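PDB 6KXD: ketosynthase from Streptomyces sp. MSC090213JE08, which probably serves as the chain length factor that pairs with a ketosynthase in the highly reducing type II polyketide synthase making ishigamide. Local coordinates for residues 254-259 against 273-278. Sequence-based numbering, arbitrary orientation.
Sequences SVETRV and ARRALR
With chi1 at 65°, Ser254 sets OG between its own backbone N and carbonyl carbon and aims it at the helix, while Glu256 places CG beside its backbone N and bends at chi2, bringing its carboxylate across the Arg275 chain. The Ser254 hydroxyl donates to a main-chain carbonyl, Ser254 OG lying 2.8 Å from Ala276 O; it comes in from the side of the carbonyl, with a C=O...donor angle of 113° at the oxygen, and stands out of the carbonyl plane. The hydroxyl oxygen also lies near the Ala276 methyl, with Ser254 OG 3.7 Å from Ala276 CB.

Glu256 meets the helix with two parts of its chain. Its aliphatic part rests on the backbone, Glu256 CG standing 3.5 Å from Ala276 CA, which is where strand and helix come nearest: Glu256 CA and Ala276 CA are 5.3 Å apart. Its carboxylate runs against the methylenes of Arg275, with Glu256 OE2 3.4 Å from Arg275 CD. The two side chains cross at about a right angle, and although OE2 sits at the guanidinium edge, the 4.4 Å from Glu256 OE2 to Arg275 NE exceeds a salt bridge; carboxylate and guanidinium planes are turned 43° apart. Glu256 OE1 makes a long, weak ion pair with Arg279. Cut back to an alanine, this position would probably lose the methylene packing over the Ala276 backbone and leave Arg275 and Arg279 without a nearby carboxylate.

Strand 254-259 and helix 273-278 run roughly antiparallel, their axes 7.4 Å apart at closest approach. Consistent with the layered thiolase fold, helix 265-280 covers one face of strand 250-259 and helix 180-193 the other, through Val255 and Thr257. Strand 365-373 pairs antiparallel with strand 250-259 and touches Ala276, and helix 298-310 packs on Leu277.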
loop_
_atom_site.group_PDB
_atom_site.type_symbol
_atom_site.label_atom_id
_atom_site.label_comp_id
_atom_site.label_asym_id
_atom_site.label_seq_id
_atom_site.Cartn_x
_atom_site.Cartn_y
_atom_site.Cartn_z
ATOM N N SER B 254 -1.382 16.957 13.488
ATOM C CA SER B 254 -0.159 16.303 13.145
ATOM C C SER B 254 -0.380 14.785 13.151
ATOM O O SER B 254 -1.253 14.257 13.825
ATOM C CB SER B 254 0.933 16.639 14.100
ATOM O OG SER B 254 0.586 16.128 15.358
ATOM N N VAL B 255 0.421 14.140 12.328
ATOM C CA VAL B 255 0.558 12.696 12.317
ATOM C C VAL B 255 2.041 12.419 12.189
ATOM O O VAL B 255 2.714 12.889 11.267
ATOM C CB VAL B 255 -0.216 12.042 11.162
ATOM C CG1 VAL B 255 0.028 10.542 11.128
ATOM C CG2 VAL B 255 -1.681 12.352 11.229
ATOM N N GLU B 256 2.560 11.691 13.171
ATOM C CA GLU B 256 3.929 11.399 13.212
ATOM C C GLU B 256 4.072 9.884 13.356
ATOM O O GLU B 256 3.197 9.197 13.903
ATOM C CB GLU B 256 4.620 12.143 14.366
ATOM C CG GLU B 256 4.721 13.645 14.149
ATOM C CD GLU B 256 5.556 14.097 12.948
ATOM O OE1 GLU B 256 5.097 14.998 12.215
ATOM O OE2 GLU B 256 6.660 13.553 12.770
ATOM N N THR B 257 5.197 9.412 12.841
ATOM C CA THR B 257 5.484 8.010 12.811
ATOM C C THR B 257 6.952 7.786 13.107
ATOM O O THR B 257 7.806 8.642 12.860
ATOM C CB THR B 257 5.217 7.386 11.436
ATOM O OG1 THR B 257 6.053 8.100 10.534
ATOM C CG2 THR B 257 3.791 7.480 10.945
ATOM N N ARG B 258 7.210 6.585 13.613
ATOM C CA ARG B 258 8.535 6.131 13.863
ATOM C C ARG B 258 8.573 4.621 13.652
ATOM O O ARG B 258 7.529 3.973 13.628
ATOM C CB ARG B 258 8.914 6.456 15.305
ATOM C CG ARG B 258 9.277 7.914 15.520
ATOM C CD ARG B 258 9.776 8.058 16.935
ATOM N NE ARG B 258 10.993 7.345 17.240
ATOM C CZ ARG B 258 12.208 7.881 17.166
ATOM N NH1 ARG B 258 12.391 8.997 16.488
ATOM N NH2 ARG B 258 13.228 7.293 17.772
ATOM N N VAL B 259 9.781 4.092 13.492
ATOM C CA VAL B 259 9.952 2.697 13.532
ATOM C C VAL B 259 10.759 2.374 14.779
ATOM O O VAL B 259 11.763 3.034 15.036
ATOM C CB VAL B 259 10.597 2.141 12.251
ATOM C CG1 VAL B 259 10.869 0.634 12.374
ATOM C CG2 VAL B 259 9.769 2.454 11.015
ATOM N N ALA B 273 5.017 10.554 20.083
ATOM C CA ALA B 273 3.963 11.392 20.664
ATOM C C ALA B 273 4.523 12.796 20.907
ATOM O O ALA B 273 3.918 13.792 20.562
ATOM C CB ALA B 273 3.436 10.782 21.920
ATOM N N ARG B 274 5.739 12.866 21.437
ATOM C CA ARG B 274 6.294 14.207 21.757
ATOM C C ARG B 274 6.505 15.014 20.485
ATOM O O ARG B 274 6.182 16.218 20.442
ATOM C CB ARG B 274 7.610 14.088 22.526
ATOM C CG ARG B 274 7.362 13.719 23.969
ATOM C CD ARG B 274 8.585 13.915 24.844
ATOM N NE ARG B 274 8.298 13.328 26.142
ATOM C CZ ARG B 274 7.478 13.832 27.066
ATOM N NH1 ARG B 274 7.011 15.069 26.986
ATOM N NH2 ARG B 274 7.131 13.074 28.089
ATOM N N ARG B 275 6.968 14.341 19.416
ATOM C CA ARG B 275 7.118 14.965 18.146
ATOM C C ARG B 275 5.741 15.393 17.621
ATOM O O ARG B 275 5.621 16.493 17.148
ATOM C CB ARG B 275 7.812 14.066 17.116
ATOM C CG ARG B 275 8.259 14.786 15.849
ATOM C CD ARG B 275 9.176 13.922 14.976
ATOM N NE ARG B 275 10.458 14.561 14.650
ATOM C CZ ARG B 275 11.574 14.489 15.394
ATOM N NH1 ARG B 275 11.592 13.809 16.530
ATOM N NH2 ARG B 275 12.677 15.106 15.003
ATOM N N ALA B 276 4.734 14.521 17.710
ATOM C CA ALA B 276 3.404 14.853 17.208
ATOM C C ALA B 276 2.846 16.078 17.960
ATOM O O ALA B 276 2.236 17.003 17.388
ATOM C CB ALA B 276 2.494 13.667 17.311
ATOM N N LEU B 277 3.054 16.103 19.262
ATOM C CA LEU B 277 2.546 17.222 20.055
ATOM C C LEU B 277 3.291 18.517 19.706
ATOM O O LEU B 277 2.656 19.570 19.461
ATOM C CB LEU B 277 2.667 16.855 21.525
ATOM C CG LEU B 277 1.669 15.820 22.039
ATOM C CD1 LEU B 277 2.126 15.297 23.388
ATOM C CD2 LEU B 277 0.255 16.377 22.157
ATOM N N ARG B 278 4.616 18.448 19.635
ATOM C CA ARG B 278 5.415 19.611 19.203
ATOM C C ARG B 278 4.881 20.128 17.860
ATOM O O ARG B 278 4.535 21.327 17.710
ATOM C CB ARG B 278 6.902 19.239 19.147
ATOM C CG ARG B 278 7.782 20.285 18.472
ATOM C CD ARG B 278 9.259 20.168 18.816
ATOM N NE ARG B 278 9.697 18.786 19.008
ATOM C CZ ARG B 278 10.302 18.036 18.086
ATOM N NH1 ARG B 278 10.491 18.500 16.860
ATOM N NH2 ARG B 278 10.717 16.820 18.403
#